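Local atomic coordinates of DnaJ homolog subfamily C member 10 (Mus musculus, PDB entry 3APQ), a protein that reduces disulfide bonds in the endoplasmic reticulum, serving both the correct folding of proteins and the degradation of misfolded ones. Residues Q21-L26 and K47-Y52; N3-L8 and E53-E58; S113-F118 and L146-A151; P97-L102 and T135-A140. All coordinates share one frame; numbering follows the deposited sequence.

Interaction 1 of 4, residues Q21-L26 and K47-Y52; sequences QAFKKL and KINRAY
The ring of F23 lies on the ring of Y52 in an offset stack. The planes are 5° apart and the centroids 4.4 Å apart. The overlap is shifted toward the root of the tyrosine: Y52 CB sits over the F23 face, 3.7 Å from the ring centroid, as a CH-pi contact. I48 CG2 meets the same phenyl ring at its edge, in plane, 3.4 Å from F23 CD1. In the conformer given, L26 CD2 lies 3.8 Å from I48 CG2. N49 OD1 approaches F23 CZ obliquely, and its amide nitrogen ND2 is hydrogen-bonded to G77 O. F23 carries CG opposite the backbone N (chi1 171°), as does Y52, which sends the two rings into the space between their helices. The helix segments run antiparallel, at 164°, with axes 10.7 Å apart. They belong to the long antiparallel helix pair of the J domain. Y86 meets F23 nearly at a right angle, F90 packs on Y52, and helix 4-8 covers I48 and A51.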
loop_
_atom_site.group_PDB
_atom_site.type_symbol
_atom_site.label_atom_id
_atom_site.label_comp_id
_atom_site.label_asym_id
_atom_site.label_seq_id
_atom_site.Cartn_x
_atom_site.Cartn_y
_atom_site.Cartn_z
ATOM N N GLN A 21 -5.736 7.295 4.523
ATOM C CA GLN A 21 -6.695 8.233 3.975
ATOM C C GLN A 21 -6.854 9.460 4.898
ATOM O O GLN A 21 -6.941 10.626 4.401
ATOM C CB GLN A 21 -7.988 7.538 3.617
ATOM C CG GLN A 21 -7.691 6.559 2.383
ATOM C CD GLN A 21 -6.935 7.323 1.230
ATOM O OE1 GLN A 21 -7.486 8.294 0.694
ATOM N NE2 GLN A 21 -5.654 6.933 0.916
ATOM N N ALA A 22 -6.822 9.231 6.208
ATOM C CA ALA A 22 -7.055 10.347 7.109
ATOM C C ALA A 22 -5.842 11.256 7.069
ATOM O O ALA A 22 -5.990 12.468 7.027
ATOM C CB ALA A 22 -7.313 9.876 8.534
ATOM N N PHE A 23 -4.670 10.643 7.154
ATOM C CA PHE A 23 -3.371 11.356 7.032
ATOM C C PHE A 23 -3.290 12.132 5.709
ATOM O O PHE A 23 -2.928 13.312 5.700
ATOM C CB PHE A 23 -2.194 10.366 7.237
ATOM C CG PHE A 23 -0.837 10.939 6.932
ATOM C CD1 PHE A 23 -0.280 11.932 7.723
ATOM C CD2 PHE A 23 -0.156 10.515 5.807
ATOM C CE1 PHE A 23 0.991 12.493 7.391
ATOM C CE2 PHE A 23 1.115 11.044 5.470
ATOM C CZ PHE A 23 1.680 12.043 6.261
ATOM N N LYS A 24 -3.602 11.486 4.581
ATOM C CA LYS A 24 -3.574 12.183 3.287
ATOM C C LYS A 24 -4.428 13.446 3.237
ATOM O O LYS A 24 -3.993 14.496 2.735
ATOM C CB LYS A 24 -3.983 11.236 2.156
ATOM C CG LYS A 24 -3.862 11.901 0.777
ATOM C CD LYS A 24 -4.167 10.879 -0.310
ATOM C CE LYS A 24 -5.559 10.913 -0.808
ATOM N NZ LYS A 24 -5.545 10.377 -2.241
ATOM N N LYS A 25 -5.625 13.384 3.779
ATOM C CA LYS A 25 -6.510 14.512 3.783
ATOM C C LYS A 25 -5.884 15.728 4.546
ATOM O O LYS A 25 -5.997 16.909 4.112
ATOM C CB LYS A 25 -7.838 14.043 4.398
ATOM C CG LYS A 25 -8.871 15.135 4.680
ATOM C CD LYS A 25 -10.006 14.539 5.528
ATOM C CE LYS A 25 -10.430 15.474 6.645
ATOM N NZ LYS A 25 -9.291 15.891 7.556
ATOM N N LEU A 26 -5.257 15.415 5.667
ATOM C CA LEU A 26 -4.568 16.374 6.499
ATOM C C LEU A 26 -3.417 16.974 5.675
ATOM O O LEU A 26 -3.258 18.189 5.579
ATOM C CB LEU A 26 -4.038 15.681 7.793
ATOM C CG LEU A 26 -4.980 15.533 8.990
ATOM C CD1 LEU A 26 -6.300 15.058 8.554
ATOM C CD2 LEU A 26 -4.494 14.646 10.134
ATOM N N LYS A 47 4.125 16.724 13.641
ATOM C CA LYS A 47 3.400 15.925 14.637
ATOM C C LYS A 47 2.477 14.917 13.971
ATOM O O LYS A 47 2.380 13.801 14.425
ATOM C CB LYS A 47 2.541 16.787 15.546
ATOM C CG LYS A 47 3.313 17.761 16.464
ATOM C CD LYS A 47 2.435 18.895 17.113
ATOM C CE LYS A 47 1.163 18.387 17.870
ATOM N NZ LYS A 47 -0.072 18.169 16.977
ATOM N N ILE A 48 1.777 15.350 12.922
ATOM C CA ILE A 48 0.859 14.444 12.188
ATOM C C ILE A 48 1.706 13.375 11.501
ATOM O O ILE A 48 1.364 12.193 11.497
ATOM C CB ILE A 48 0.004 15.224 11.105
ATOM C CG1 ILE A 48 -1.018 16.173 11.691
ATOM C CG2 ILE A 48 -0.702 14.271 10.147
ATOM C CD1 ILE A 48 -1.306 15.986 13.163
ATOM N N ASN A 49 2.802 13.797 10.846
ATOM C CA ASN A 49 3.684 12.819 10.184
ATOM C C ASN A 49 4.261 11.769 11.147
ATOM O O ASN A 49 4.326 10.596 10.809
ATOM C CB ASN A 49 4.834 13.496 9.402
ATOM C CG ASN A 49 5.472 12.539 8.394
ATOM O OD1 ASN A 49 4.776 11.912 7.569
ATOM N ND2 ASN A 49 6.770 12.361 8.504
ATOM N N ARG A 50 4.659 12.198 12.355
ATOM C CA ARG A 50 5.242 11.303 13.358
ATOM C C ARG A 50 4.209 10.262 13.786
ATOM O O ARG A 50 4.538 9.052 13.878
ATOM C CB ARG A 50 5.732 12.144 14.558
ATOM C CG ARG A 50 6.205 11.428 15.732
ATOM C CD ARG A 50 6.734 12.535 16.728
ATOM N NE ARG A 50 7.238 11.946 17.960
ATOM C CZ ARG A 50 6.485 11.625 19.001
ATOM N NH1 ARG A 50 5.184 11.857 18.966
ATOM N NH2 ARG A 50 7.036 11.064 20.085
ATOM N N ALA A 51 2.984 10.734 14.019
ATOM C CA ALA A 51 1.804 9.843 14.262
ATOM C C ALA A 51 1.618 8.804 13.156
ATOM O O ALA A 51 1.571 7.589 13.418
ATOM C CB ALA A 51 0.538 10.660 14.440
ATOM N N TYR A 52 1.479 9.287 11.926
ATOM C CA TYR A 52 1.341 8.406 10.769
ATOM C C TYR A 52 2.492 7.395 10.684
ATOM O O TYR A 52 2.271 6.206 10.417
ATOM C CB TYR A 52 1.165 9.180 9.424
ATOM C CG TYR A 52 1.197 8.222 8.279
ATOM C CD1 TYR A 52 0.154 7.275 8.107
ATOM C CD2 TYR A 52 2.290 8.197 7.378
ATOM C CE1 TYR A 52 0.207 6.302 7.053
ATOM C CE2 TYR A 52 2.335 7.263 6.322
ATOM C CZ TYR A 52 1.300 6.323 6.178
ATOM O OH TYR A 52 1.380 5.386 5.181
#

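Interaction 2 of 4, residues N3-L8 and E53-E58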
loop_
_atom_site.group_PDB
_atom_site.type_symbol
_atom_site.label_atom_id
_atom_site.label_comp_id
_atom_site.label_asym_id
_atom_site.label_seq_id
_atom_site.Cartn_x
_atom_site.Cartn_y
_atom_site.Cartn_z
ATOM N N ASN A 3 -3.916 11.493 21.424
ATOM C CA ASN A 3 -3.161 10.302 21.081
ATOM C C ASN A 3 -3.071 10.267 19.574
ATOM O O ASN A 3 -3.699 11.100 18.896
ATOM C CB ASN A 3 -3.867 9.032 21.631
ATOM C CG ASN A 3 -5.293 8.874 21.118
ATOM O OD1 ASN A 3 -5.523 8.668 19.929
ATOM N ND2 ASN A 3 -6.255 8.943 22.038
ATOM N N PHE A 4 -2.312 9.316 19.021
ATOM C CA PHE A 4 -2.080 9.337 17.585
ATOM C C PHE A 4 -3.334 9.181 16.753
ATOM O O PHE A 4 -3.415 9.710 15.635
ATOM C CB PHE A 4 -1.036 8.271 17.166
ATOM C CG PHE A 4 0.366 8.564 17.607
ATOM C CD1 PHE A 4 0.773 9.871 17.942
ATOM C CD2 PHE A 4 1.305 7.527 17.639
ATOM C CE1 PHE A 4 2.064 10.134 18.333
ATOM C CE2 PHE A 4 2.605 7.771 18.019
ATOM C CZ PHE A 4 2.990 9.098 18.379
ATOM N N TYR A 5 -4.260 8.371 17.269
ATOM C CA TYR A 5 -5.541 8.128 16.619
ATOM C C TYR A 5 -6.384 9.398 16.529
ATOM O O TYR A 5 -6.824 9.782 15.452
ATOM C CB TYR A 5 -6.270 7.043 17.420
ATOM C CG TYR A 5 -5.563 5.716 17.310
ATOM C CD1 TYR A 5 -5.544 5.043 16.109
ATOM C CD2 TYR A 5 -4.922 5.155 18.400
ATOM C CE1 TYR A 5 -4.884 3.806 15.986
ATOM C CE2 TYR A 5 -4.253 3.935 18.318
ATOM C CZ TYR A 5 -4.254 3.266 17.106
ATOM O OH TYR A 5 -3.609 2.069 16.994
ATOM N N SER A 6 -6.606 10.049 17.673
ATOM C CA SER A 6 -7.411 11.264 17.667
ATOM C C SER A 6 -6.710 12.389 16.910
ATOM O O SER A 6 -7.383 13.207 16.276
ATOM C CB SER A 6 -7.829 11.640 19.089
ATOM O OG SER A 6 -6.701 11.948 19.890
ATOM N N LEU A 7 -5.368 12.393 16.884
ATOM C CA LEU A 7 -4.666 13.384 16.069
ATOM C C LEU A 7 -5.026 13.230 14.591
ATOM O O LEU A 7 -5.233 14.224 13.849
ATOM C CB LEU A 7 -3.157 13.283 16.292
ATOM C CG LEU A 7 -2.315 14.454 15.758
ATOM C CD1 LEU A 7 -2.626 15.828 16.430
ATOM C CD2 LEU A 7 -0.800 14.095 15.888
ATOM N N LEU A 8 -5.100 11.987 14.132
ATOM C CA LEU A 8 -5.499 11.747 12.738
ATOM C C LEU A 8 -7.014 11.746 12.529
ATOM O O LEU A 8 -7.462 11.732 11.378
ATOM C CB LEU A 8 -4.940 10.416 12.241
ATOM C CG LEU A 8 -3.398 10.373 12.196
ATOM C CD1 LEU A 8 -2.839 9.014 11.719
ATOM C CD2 LEU A 8 -2.805 11.522 11.377
ATOM N N GLU A 53 3.733 7.826 10.883
ATOM C CA GLU A 53 4.832 6.855 10.732
ATOM C C GLU A 53 4.831 5.746 11.789
ATOM O O GLU A 53 5.367 4.644 11.579
ATOM C CB GLU A 53 6.193 7.540 10.605
ATOM C CG GLU A 53 6.201 8.494 9.395
ATOM C CD GLU A 53 7.555 8.781 8.823
ATOM O OE1 GLU A 53 8.529 8.964 9.601
ATOM O OE2 GLU A 53 7.632 8.831 7.567
ATOM N N VAL A 54 4.233 6.022 12.935
ATOM C CA VAL A 54 4.157 4.967 13.939
ATOM C C VAL A 54 2.964 4.023 13.601
ATOM O O VAL A 54 3.111 2.788 13.547
ATOM C CB VAL A 54 4.084 5.533 15.369
ATOM C CG1 VAL A 54 3.562 4.421 16.359
ATOM C CG2 VAL A 54 5.474 6.093 15.778
ATOM N N LEU A 55 1.829 4.609 13.292
ATOM C CA LEU A 55 0.607 3.825 13.096
ATOM C C LEU A 55 0.705 3.003 11.817
ATOM O O LEU A 55 0.142 1.927 11.751
ATOM C CB LEU A 55 -0.615 4.723 13.083
ATOM C CG LEU A 55 -0.965 5.446 14.367
ATOM C CD1 LEU A 55 -2.275 6.225 14.098
ATOM C CD2 LEU A 55 -1.093 4.442 15.532
ATOM N N LYS A 56 1.445 3.488 10.821
ATOM C CA LYS A 56 1.584 2.747 9.561
ATOM C C LYS A 56 2.326 1.438 9.679
ATOM O O LYS A 56 2.212 0.610 8.805
ATOM C CB LYS A 56 2.285 3.595 8.449
ATOM C CG LYS A 56 3.794 3.706 8.586
ATOM C CD LYS A 56 4.385 4.475 7.386
ATOM C CE LYS A 56 5.820 4.090 7.048
ATOM N NZ LYS A 56 6.079 2.687 6.545
ATOM N N ASP A 57 3.102 1.244 10.729
ATOM C CA ASP A 57 3.936 0.059 10.813
ATOM C C ASP A 57 3.329 -0.883 11.840
ATOM O O ASP A 57 3.076 -0.468 12.978
ATOM C CB ASP A 57 5.316 0.498 11.270
ATOM C CG ASP A 57 6.257 -0.662 11.497
ATOM O OD1 ASP A 57 7.162 -0.800 10.666
ATOM O OD2 ASP A 57 6.126 -1.427 12.477
ATOM N N GLU A 58 3.097 -2.141 11.471
ATOM C CA GLU A 58 2.413 -3.047 12.417
ATOM C C GLU A 58 3.104 -3.207 13.771
ATOM O O GLU A 58 2.426 -3.154 14.809
ATOM C CB GLU A 58 2.126 -4.432 11.845
ATOM C CG GLU A 58 1.706 -5.414 12.994
ATOM C CD GLU A 58 1.336 -6.794 12.518
ATOM O OE1 GLU A 58 2.256 -7.536 12.086
ATOM O OE2 GLU A 58 0.129 -7.136 12.590
#
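The short first helix of the J domain packs here on the C-terminal end of helix 41-55. A capping box closes the N-terminus of helix 4-8: N3 OD1 accepts from S6 N at 2.9 Å, and S6 OG from N3 N at 3.2 Å. L55 carries the contact through both methyl branches. Its CD1 meets L8 CD1 tip to tip at 3.7 Å and lies 3.9 Å from F4 CB. Its CD2 reaches Y5 CZ at 3.7 Å, an off-centre CH-pi approach 30° from the ring normal. With chi1 at -66°, the L55 fork spreads between F4, L8 and Y5. The F4 ring crosses V54 at about a right angle, with CE2 3.8 Å from V54 CB. Y64 stacks on F4 from helix 58-67. Y5 OH hydrogen-bonds to D65 and R61. Replacing Y5 with alanine would probably open a gap beside L55 CD2 and leave D65 and R61 without the hydroxyl. A short first helix packed on the second long helix is typical of J domains.

Interaction 3 of 4, residues S113-F118 and L146-A151; sequences SGELWF and LLRIGA
W117-F118 and R148-I149 pair as parallel strands through three backbone bonds: R148 N to L116 O at 2.9 Å, F118 N to R148 O, and G150 N to F118 O. On the W117 side of the sheet, R148 CB sits over the six-membered ring, 3.3 Å from its centroid and 13° off the normal. The R148 chain then bends at chi2 and chi3 (-74° and -50°), which sets W117 CZ2 over a guanidinium face. NH1 ends at E115, where it meets OE2 on the syn side at 3.1 Å in a salt bridge. A serine in place of W117 would probably leave the R148 chain without the surface it lies on and its guanidinium freer to turn. Strands 117-122 and 148-153 are neighbours in the sheet, joined by helix 127-142 in a beta-alpha-beta crossover of the thioredoxin fold. L147 CD1 touches L116 CD2 at 3.8 Å and F118 CB at 3.9 Å. On the F118 side, I149 CD1 lies 4.0 Å from F118 CB. F118 also meets W136 edge-to-face.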
loop_
_atom_site.group_PDB
_atom_site.type_symbol
_atom_site.label_atom_id
_atom_site.label_comp_id
_atom_site.label_asym_id
_atom_site.label_seq_id
_atom_site.Cartn_x
_atom_site.Cartn_y
_atom_site.Cartn_z
ATOM N N SER A 113 -3.169 -19.084 1.826
ATOM C CA SER A 113 -4.580 -19.432 1.934
ATOM C C SER A 113 -5.001 -20.472 0.923
ATOM O O SER A 113 -5.931 -21.187 1.186
ATOM C CB SER A 113 -5.472 -18.200 1.745
ATOM O OG SER A 113 -5.478 -17.789 0.364
ATOM N N GLY A 114 -4.366 -20.529 -0.243
ATOM C CA GLY A 114 -4.882 -21.374 -1.330
ATOM C C GLY A 114 -5.662 -20.610 -2.405
ATOM O O GLY A 114 -5.979 -21.147 -3.454
ATOM N N GLU A 115 -5.962 -19.344 -2.168
ATOM C CA GLU A 115 -6.687 -18.561 -3.174
ATOM C C GLU A 115 -5.708 -18.083 -4.217
ATOM O O GLU A 115 -4.526 -17.896 -3.911
ATOM C CB GLU A 115 -7.302 -17.366 -2.485
ATOM C CG GLU A 115 -8.542 -17.680 -1.708
ATOM C CD GLU A 115 -9.181 -16.397 -1.125
ATOM O OE1 GLU A 115 -9.015 -16.127 0.081
ATOM O OE2 GLU A 115 -9.834 -15.639 -1.860
ATOM N N LEU A 116 -6.176 -17.864 -5.435
ATOM C CA LEU A 116 -5.297 -17.388 -6.503
ATOM C C LEU A 116 -5.157 -15.837 -6.389
ATOM O O LEU A 116 -6.168 -15.145 -6.406
ATOM C CB LEU A 116 -5.879 -17.770 -7.858
ATOM C CG LEU A 116 -5.157 -17.208 -9.098
ATOM C CD1 LEU A 116 -3.761 -17.810 -9.132
ATOM C CD2 LEU A 116 -5.854 -17.504 -10.397
ATOM N N TRP A 117 -3.940 -15.346 -6.223
ATOM C CA TRP A 117 -3.695 -13.893 -6.073
ATOM C C TRP A 117 -2.784 -13.393 -7.173
ATOM O O TRP A 117 -1.712 -14.003 -7.439
ATOM C CB TRP A 117 -3.003 -13.629 -4.750
ATOM C CG TRP A 117 -3.931 -13.539 -3.589
ATOM C CD1 TRP A 117 -4.364 -14.573 -2.776
ATOM C CD2 TRP A 117 -4.525 -12.338 -3.063
ATOM N NE1 TRP A 117 -5.179 -14.061 -1.767
ATOM C CE2 TRP A 117 -5.313 -12.710 -1.936
ATOM C CE3 TRP A 117 -4.486 -10.992 -3.449
ATOM C CZ2 TRP A 117 -6.041 -11.770 -1.168
ATOM C CZ3 TRP A 117 -5.207 -10.057 -2.683
ATOM C CH2 TRP A 117 -5.994 -10.466 -1.571
ATOM N N PHE A 118 -3.105 -12.253 -7.768
ATOM C CA PHE A 118 -2.238 -11.642 -8.744
ATOM C C PHE A 118 -1.903 -10.273 -8.169
ATOM O O PHE A 118 -2.822 -9.455 -7.930
ATOM C CB PHE A 118 -3.051 -11.514 -10.028
ATOM C CG PHE A 118 -2.259 -11.072 -11.249
ATOM C CD1 PHE A 118 -2.959 -10.719 -12.390
ATOM C CD2 PHE A 118 -0.836 -11.098 -11.306
ATOM C CE1 PHE A 118 -2.273 -10.352 -13.574
ATOM C CE2 PHE A 118 -0.159 -10.724 -12.457
ATOM C CZ PHE A 118 -0.872 -10.342 -13.606
ATOM N N LEU A 146 -13.182 -13.122 -9.686
ATOM C CA LEU A 146 -12.742 -14.346 -10.388
ATOM C C LEU A 146 -11.431 -14.867 -9.840
ATOM O O LEU A 146 -11.141 -16.057 -9.934
ATOM C CB LEU A 146 -12.621 -14.114 -11.883
ATOM C CG LEU A 146 -13.967 -13.628 -12.428
ATOM C CD1 LEU A 146 -13.768 -13.308 -13.894
ATOM C CD2 LEU A 146 -15.062 -14.717 -12.288
ATOM N N LEU A 147 -10.625 -13.938 -9.334
ATOM C CA LEU A 147 -9.434 -14.206 -8.556
ATOM C C LEU A 147 -9.167 -12.963 -7.715
ATOM O O LEU A 147 -9.868 -11.923 -7.848
ATOM C CB LEU A 147 -8.213 -14.521 -9.469
ATOM C CG LEU A 147 -7.618 -13.355 -10.254
ATOM C CD1 LEU A 147 -6.139 -13.721 -10.700
ATOM C CD2 LEU A 147 -8.515 -12.902 -11.447
ATOM N N ARG A 148 -8.182 -13.056 -6.826
ATOM C CA ARG A 148 -7.897 -11.931 -5.945
ATOM C C ARG A 148 -6.796 -11.073 -6.537
ATOM O O ARG A 148 -5.728 -11.573 -6.958
ATOM C CB ARG A 148 -7.440 -12.407 -4.556
ATOM C CG ARG A 148 -8.302 -13.489 -3.962
ATOM C CD ARG A 148 -9.635 -12.986 -3.476
ATOM N NE ARG A 148 -9.693 -11.811 -2.595
ATOM C CZ ARG A 148 -9.641 -11.778 -1.263
ATOM N NH1 ARG A 148 -9.489 -12.862 -0.524
ATOM N NH2 ARG A 148 -9.805 -10.602 -0.635
ATOM N N ILE A 149 -7.025 -9.761 -6.503
ATOM C CA ILE A 149 -6.090 -8.836 -7.087
ATOM C C ILE A 149 -5.504 -7.998 -5.948
ATOM O O ILE A 149 -6.237 -7.379 -5.142
ATOM C CB ILE A 149 -6.761 -7.890 -8.159
ATOM C CG1 ILE A 149 -7.489 -8.681 -9.275
ATOM C CG2 ILE A 149 -5.762 -6.774 -8.615
ATOM C CD1 ILE A 149 -6.645 -9.725 -9.986
ATOM N N GLY A 150 -4.168 -7.989 -5.908
ATOM C CA GLY A 150 -3.400 -7.318 -4.822
ATOM C C GLY A 150 -2.403 -6.283 -5.320
ATOM O O GLY A 150 -2.105 -6.190 -6.526
ATOM N N ALA A 151 -1.900 -5.500 -4.381
ATOM C CA ALA A 151 -0.850 -4.539 -4.649
ATOM C C ALA A 151 0.023 -4.523 -3.427
ATOM O O ALA A 151 -0.485 -4.646 -2.295
ATOM C CB ALA A 151 -1.472 -3.134 -4.896
#

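Interaction 4 of 4, residues P97-L102 and T135-A140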
loop_
_atom_site.group_PDB
_atom_site.type_symbol
_atom_site.label_atom_id
_atom_site.label_comp_id
_atom_site.label_asym_id
_atom_site.label_seq_id
_atom_site.Cartn_x
_atom_site.Cartn_y
_atom_site.Cartn_z
ATOM N N PRO A 97 -11.792 -0.316 -4.758
ATOM C CA PRO A 97 -12.176 -1.377 -3.839
ATOM C C PRO A 97 -11.870 -2.771 -4.418
ATOM O O PRO A 97 -11.766 -3.732 -3.653
ATOM C CB PRO A 97 -13.719 -1.155 -3.669
ATOM C CG PRO A 97 -14.137 -0.352 -4.821
ATOM C CD PRO A 97 -12.933 0.546 -5.095
ATOM N N GLU A 98 -11.648 -2.864 -5.728
ATOM C CA GLU A 98 -11.299 -4.167 -6.376
ATOM C C GLU A 98 -9.893 -4.677 -6.169
ATOM O O GLU A 98 -9.575 -5.841 -6.499
ATOM C CB GLU A 98 -11.529 -4.074 -7.889
ATOM C CG GLU A 98 -12.991 -3.714 -8.293
ATOM C CD GLU A 98 -13.294 -2.236 -8.199
ATOM O OE1 GLU A 98 -12.356 -1.427 -7.964
ATOM O OE2 GLU A 98 -14.478 -1.891 -8.374
ATOM N N ILE A 99 -9.072 -3.815 -5.602
ATOM C CA ILE A 99 -7.679 -4.098 -5.344
ATOM C C ILE A 99 -7.362 -4.100 -3.848
ATOM O O ILE A 99 -7.709 -3.175 -3.171
ATOM C CB ILE A 99 -6.782 -3.082 -6.065
ATOM C CG1 ILE A 99 -6.863 -3.275 -7.563
ATOM C CG2 ILE A 99 -5.393 -3.141 -5.629
ATOM C CD1 ILE A 99 -6.465 -2.088 -8.310
ATOM N N ILE A 100 -6.737 -5.164 -3.370
ATOM C CA ILE A 100 -6.397 -5.127 -1.947
ATOM C C ILE A 100 -4.912 -4.765 -1.795
ATOM O O ILE A 100 -4.055 -5.407 -2.400
ATOM C CB ILE A 100 -6.650 -6.528 -1.279
ATOM C CG1 ILE A 100 -8.084 -7.082 -1.498
ATOM C CG2 ILE A 100 -6.234 -6.533 0.205
ATOM C CD1 ILE A 100 -9.201 -6.093 -1.320
ATOM N N THR A 101 -4.603 -3.716 -1.014
ATOM C CA THR A 101 -3.199 -3.362 -0.775
ATOM C C THR A 101 -2.748 -4.123 0.452
ATOM O O THR A 101 -3.345 -3.985 1.533
ATOM C CB THR A 101 -3.055 -1.862 -0.563
ATOM O OG1 THR A 101 -3.418 -1.227 -1.781
ATOM C CG2 THR A 101 -1.610 -1.470 -0.211
ATOM N N LEU A 102 -1.740 -4.967 0.258
ATOM C CA LEU A 102 -1.370 -5.975 1.266
ATOM C C LEU A 102 -0.105 -5.496 1.947
ATOM O O LEU A 102 0.874 -5.160 1.268
ATOM C CB LEU A 102 -1.055 -7.316 0.588
ATOM C CG LEU A 102 -2.266 -7.949 -0.119
ATOM C CD1 LEU A 102 -1.742 -8.964 -1.202
ATOM C CD2 LEU A 102 -3.156 -8.634 0.960
ATOM N N THR A 135 -4.539 1.007 -15.765
ATOM C CA THR A 135 -4.833 -0.306 -16.356
ATOM C C THR A 135 -5.007 -1.369 -15.290
ATOM O O THR A 135 -5.932 -2.172 -15.399
ATOM C CB THR A 135 -3.701 -0.749 -17.267
ATOM O OG1 THR A 135 -3.479 0.257 -18.247
ATOM C CG2 THR A 135 -3.999 -2.100 -17.987
ATOM N N TRP A 136 -4.158 -1.366 -14.241
ATOM C CA TRP A 136 -4.330 -2.321 -13.166
ATOM C C TRP A 136 -5.754 -2.140 -12.567
ATOM O O TRP A 136 -6.420 -3.112 -12.237
ATOM C CB TRP A 136 -3.250 -2.085 -12.111
ATOM C CG TRP A 136 -3.134 -3.167 -11.075
ATOM C CD1 TRP A 136 -3.425 -3.075 -9.744
ATOM C CD2 TRP A 136 -2.758 -4.540 -11.317
ATOM N NE1 TRP A 136 -3.190 -4.299 -9.123
ATOM C CE2 TRP A 136 -2.795 -5.209 -10.072
ATOM C CE3 TRP A 136 -2.359 -5.246 -12.468
ATOM C CZ2 TRP A 136 -2.459 -6.580 -9.932
ATOM C CZ3 TRP A 136 -2.038 -6.620 -12.343
ATOM C CH2 TRP A 136 -2.081 -7.257 -11.093
ATOM N N ARG A 137 -6.192 -0.899 -12.375
ATOM C CA ARG A 137 -7.529 -0.633 -11.834
ATOM C C ARG A 137 -8.643 -1.141 -12.774
ATOM O O ARG A 137 -9.610 -1.736 -12.314
ATOM C CB ARG A 137 -7.751 0.871 -11.666
ATOM C CG ARG A 137 -6.869 1.522 -10.596
ATOM C CD ARG A 137 -7.087 3.033 -10.637
ATOM N NE ARG A 137 -6.226 3.604 -9.607
ATOM C CZ ARG A 137 -5.232 4.445 -9.846
ATOM N NH1 ARG A 137 -5.050 4.942 -11.088
ATOM N NH2 ARG A 137 -4.454 4.830 -8.824
ATOM N N GLU A 138 -8.490 -0.900 -14.091
ATOM C CA GLU A 138 -9.500 -1.327 -15.072
ATOM C C GLU A 138 -9.544 -2.864 -15.138
ATOM O O GLU A 138 -10.634 -3.484 -15.190
ATOM C CB GLU A 138 -9.206 -0.720 -16.474
ATOM C CG GLU A 138 -10.208 -1.214 -17.564
ATOM C CD GLU A 138 -9.882 -0.726 -19.003
ATOM O OE1 GLU A 138 -8.671 -0.562 -19.344
ATOM O OE2 GLU A 138 -10.853 -0.556 -19.786
ATOM N N PHE A 139 -8.359 -3.471 -15.104
ATOM C CA PHE A 139 -8.253 -4.931 -15.107
ATOM C C PHE A 139 -8.941 -5.518 -13.856
ATOM O O PHE A 139 -9.712 -6.503 -13.944
ATOM C CB PHE A 139 -6.755 -5.292 -15.165
ATOM C CG PHE A 139 -6.431 -6.652 -14.648
ATOM C CD1 PHE A 139 -6.823 -7.781 -15.342
ATOM C CD2 PHE A 139 -5.728 -6.807 -13.472
ATOM C CE1 PHE A 139 -6.507 -9.050 -14.857
ATOM C CE2 PHE A 139 -5.444 -8.060 -12.973
ATOM C CZ PHE A 139 -5.841 -9.194 -13.687
ATOM N N ALA A 140 -8.641 -4.934 -12.688
ATOM C CA ALA A 140 -9.214 -5.439 -11.428
ATOM C C ALA A 140 -10.746 -5.395 -11.440
ATOM O O ALA A 140 -11.415 -6.309 -10.932
ATOM C CB ALA A 140 -8.633 -4.675 -10.161
HETATM O O HOH W 1 -10.098 -0.990 -9.654
HETATM O O HOH W 2 -10.419 -7.516 -8.439
#
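A water donates to R137 O at 2.8 Å and to E98 OE1 at 2.9 Å. The E98 chain bends at chi2 (81°), which turns its carboxylate toward this water. A second water lies 2.7 Å from E98 O and 2.9 Å from A140 O. Beside the waters the contact is apolar. E98 CB lies 3.7 Å from A140 CB. I99 CG1 presses on the same methyl at 3.4 Å, a close-packed pair of carbons. This places helix 127-142 of the thioredoxin fold against the lead-in to the edge strand 100-101. The helix begins near the redox-active C126-C129 disulfide. I99 has CG1 beside the backbone N (chi1 -68°), and its CD1 extends on to W136 CD1 at 3.5 Å, crossing the indole obliquely. CD1 also lies 4.0 Å from R137 CA. The guanidinium of R137 turns elsewhere, to a salt bridge with D96 and a hydrogen bond to I92 O. I149 of strand 148-153 packs on I99, W136 and A140.

How the interactions relate
Interactions 1 and 2 build the J domain and share helix 41-55. Their centres are 8 Å apart, and they touch where A22 CB meets L8 O at 3.4 Å. Interactions 3 and 4 belong to the first thioredoxin domain, with centres 11 Å apart. Strand 148-153 joins them: I100 N lies 2.9 Å from I149 O, and L102 N lies 2.9 Å from A151 O, both probable hydrogen bonds. F118 CD1 also packs on F139 CZ. The strand pair of interaction 3 and the helix of interaction 4 form the unit that carries C126 and C129. Interactions 1 and 4 do not touch: their nearest atoms are about 9 Å apart and their centres 24 Å. A salt bridge from E58 to R105 joins the J part to the thioredoxin part.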